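Local coordinates for protein carbohydrate kinase, FGGY (Rhodospirillum rubrum, PDB 3IFR) that probably phosphorylates D-xylulose with ATP, acting as a sugar kinase of the FGGY family, at residues A487-A490 against T491-F495. Sequence-based numbering, arbitrary orientation.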
ATOM      1  N   ALA A 487      16.930  20.661   9.250  1.00 28.34           N
ATOM      2  CA  ALA A 487      17.286  21.450  10.399  1.00 27.91           C
ATOM      3  C   ALA A 487      16.055  22.122  11.020  1.00 32.08           C
ATOM      4  O   ALA A 487      16.043  22.401  12.237  1.00 34.97           O
ATOM      5  CB  ALA A 487      18.328  22.490  10.015  1.00 26.61           C
ATOM      6  N   LEU A 488      15.026  22.381  10.216  1.00 28.13           N
ATOM      7  CA  LEU A 488      13.785  22.929  10.762  1.00 30.76           C
ATOM      8  C   LEU A 488      13.212  21.901  11.750  1.00 31.13           C
ATOM      9  O   LEU A 488      12.991  22.206  12.912  1.00 28.50           O
ATOM     10  CB  LEU A 488      12.777  23.280   9.671  1.00 28.00           C
ATOM     11  CG  LEU A 488      11.492  23.956  10.180  1.00 31.01           C
ATOM     12  CD1 LEU A 488      11.757  25.034  11.254  1.00 24.50           C
ATOM     13  CD2 LEU A 488      10.718  24.544   8.992  1.00 27.11           C
ATOM     14  N   TYR A 489      13.066  20.662  11.285  1.00 30.89           N
ATOM     15  CA  TYR A 489      12.523  19.586  12.097  1.00 30.17           C
ATOM     16  C   TYR A 489      13.333  19.249  13.335  1.00 32.90           C
ATOM     17  O   TYR A 489      12.775  19.054  14.416  1.00 32.46           O
ATOM     18  CB  TYR A 489      12.379  18.329  11.279  1.00 28.62           C
ATOM     19  CG  TYR A 489      11.784  17.228  12.064  1.00 31.70           C
ATOM     20  CD1 TYR A 489      10.489  17.327  12.542  1.00 33.54           C
ATOM     21  CD2 TYR A 489      12.516  16.091  12.366  1.00 34.32           C
ATOM     22  CE1 TYR A 489       9.914  16.316  13.271  1.00 32.04           C
ATOM     23  CE2 TYR A 489      11.956  15.067  13.105  1.00 36.20           C
ATOM     24  CZ  TYR A 489      10.650  15.183  13.553  1.00 37.43           C
ATOM     25  OH  TYR A 489      10.081  14.174  14.299  1.00 40.82           O
ATOM     26  N   ALA A 490      14.642  19.139  13.178  1.00 30.79           N
ATOM     27  CA  ALA A 490      15.487  18.903  14.336  1.00 34.16           C
ATOM     28  C   ALA A 490      15.369  20.064  15.350  1.00 31.49           C
ATOM     29  O   ALA A 490      15.392  19.870  16.549  1.00 29.59           O
ATOM     30  CB  ALA A 490      16.935  18.688  13.898  1.00 31.24           C
ATOM     31  N   THR A 491      15.229  21.275  14.854  1.00 32.96           N
ATOM     32  CA  THR A 491      15.142  22.414  15.743  1.00 31.78           C
ATOM     33  C   THR A 491      13.802  22.444  16.474  1.00 33.40           C
ATOM     34  O   THR A 491      13.750  22.758  17.659  1.00 33.10           O
ATOM     35  CB  THR A 491      15.352  23.739  14.978  1.00 32.29           C
ATOM     36  OG1 THR A 491      16.689  23.784  14.450  1.00 34.84           O
ATOM     37  CG2 THR A 491      15.160  24.926  15.903  1.00 31.70           C
ATOM     38  N   LEU A 492      12.727  22.117  15.762  1.00 31.58           N
ATOM     39  CA  LEU A 492      11.378  22.144  16.325  1.00 32.78           C
ATOM     40  C   LEU A 492      11.015  20.871  17.090  1.00 33.20           C
ATOM     41  O   LEU A 492       9.927  20.776  17.627  1.00 35.85           O
ATOM     42  CB  LEU A 492      10.342  22.370  15.225  1.00 32.43           C
ATOM     43  CG  LEU A 492      10.289  23.767  14.598  1.00 32.85           C
ATOM     44  CD1 LEU A 492       9.263  23.809  13.469  1.00 28.06           C
ATOM     45  CD2 LEU A 492       9.949  24.818  15.666  1.00 31.39           C
ATOM     46  N   HIS A 493      11.901  19.884  17.131  1.00 32.55           N
ATOM     47  CA  HIS A 493      11.586  18.636  17.842  1.00 36.32           C
ATOM     48  C   HIS A 493      11.211  18.788  19.329  1.00 35.23           C
ATOM     49  O   HIS A 493      10.122  18.409  19.716  1.00 34.59           O
ATOM     50  CB  HIS A 493      12.683  17.580  17.677  1.00 32.54           C
ATOM     51  CG  HIS A 493      12.245  16.214  18.078  1.00 36.80           C
ATOM     52  ND1 HIS A 493      11.372  15.459  17.312  1.00 40.71           N
ATOM     53  CD2 HIS A 493      12.514  15.472  19.178  1.00 39.85           C
ATOM     54  CE1 HIS A 493      11.141  14.306  17.919  1.00 38.72           C
ATOM     55  NE2 HIS A 493      11.815  14.290  19.053  1.00 43.18           N
ATOM     56  N   PRO A 494      12.117  19.345  20.154  1.00 33.85           N
ATOM     57  CA  PRO A 494      11.868  19.533  21.593  1.00 34.88           C
ATOM     58  C   PRO A 494      10.585  20.298  21.831  1.00 38.21           C
ATOM     59  O   PRO A 494       9.768  19.916  22.674  1.00 39.16           O
ATOM     60  CB  PRO A 494      13.036  20.407  22.050  1.00 37.34           C
ATOM     61  CG  PRO A 494      14.061  20.286  21.010  1.00 33.27           C
ATOM     62  CD  PRO A 494      13.383  19.955  19.726  1.00 33.27           C
ATOM     63  N   PHE A 495      10.418  21.374  21.069  1.00 36.24           N
ATOM     64  CA  PHE A 495       9.196  22.159  21.106  1.00 33.24           C
ATOM     65  C   PHE A 495       7.922  21.347  20.788  1.00 36.58           C
ATOM     66  O   PHE A 495       6.866  21.617  21.340  1.00 34.48           O
ATOM     67  CB  PHE A 495       9.319  23.343  20.165  1.00 29.14           C
ATOM     68  CG  PHE A 495       8.061  24.101  20.029  1.00 30.46           C
ATOM     69  CD1 PHE A 495       7.801  25.174  20.856  1.00 31.24           C
ATOM     70  CD2 PHE A 495       7.120  23.726  19.099  1.00 30.04           C
ATOM     71  CE1 PHE A 495       6.635  25.842  20.777  1.00 29.19           C
ATOM     72  CE2 PHE A 495       5.944  24.410  18.992  1.00 29.48           C
ATOM     73  CZ  PHE A 495       5.702  25.471  19.838  1.00 32.67           C
TER
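T491 grips A487 twice through a single carbonyl oxygen. Its hydroxyl OG1 donates to A487 O at 2.7 Å, while its backbone N reaches the same A487 O at 3.0 Å, one turn of helix back. The two donors come in from opposite faces of the carbonyl plane, the amide well above it and the hydroxyl tilted only 23° from it. The torsion explains the reach: OG1 stands beside the residue's own N and anti to its carbonyl carbon (chi1 -64°), which swings the hydroxyl back toward the preceding turn. The next backbone bond, also i to i+4, runs from L492 N to L488 O (2.9 Å).

All of this belongs to the last helix of the chain, 475-496, which lies against strands 342-344 and 362-364 in an FGGY kinase, a family of two domains of the actin-like ATPase fold. The helix kinks near its end. P494 has no amide hydrogen to give, and its ring carbon CD sits 3.8 Å from A490 O where a donor would otherwise come.

On another side of the helix, Y489 and H493 run alongside each other and form an offset edge-to-face pair, the imidazole edge turned toward the phenol face, with centroids 5.6 Å apart and planes at 72°. H493 ND1 lies 3.5 Å from Y489 OH, which sits at the imidazole edge, near its plane. H493 also meets the ring of H497 further on.

L488 and L492 point the same way, and their branches touch at CD1 to CD1, 3.6 Å. Both leucines rest on L344 of strand 342-344 and on strand 362-364, L488 against T364 and L492 against T362, while Y489 packs on L344 and the loop residues E350, P357 and A359.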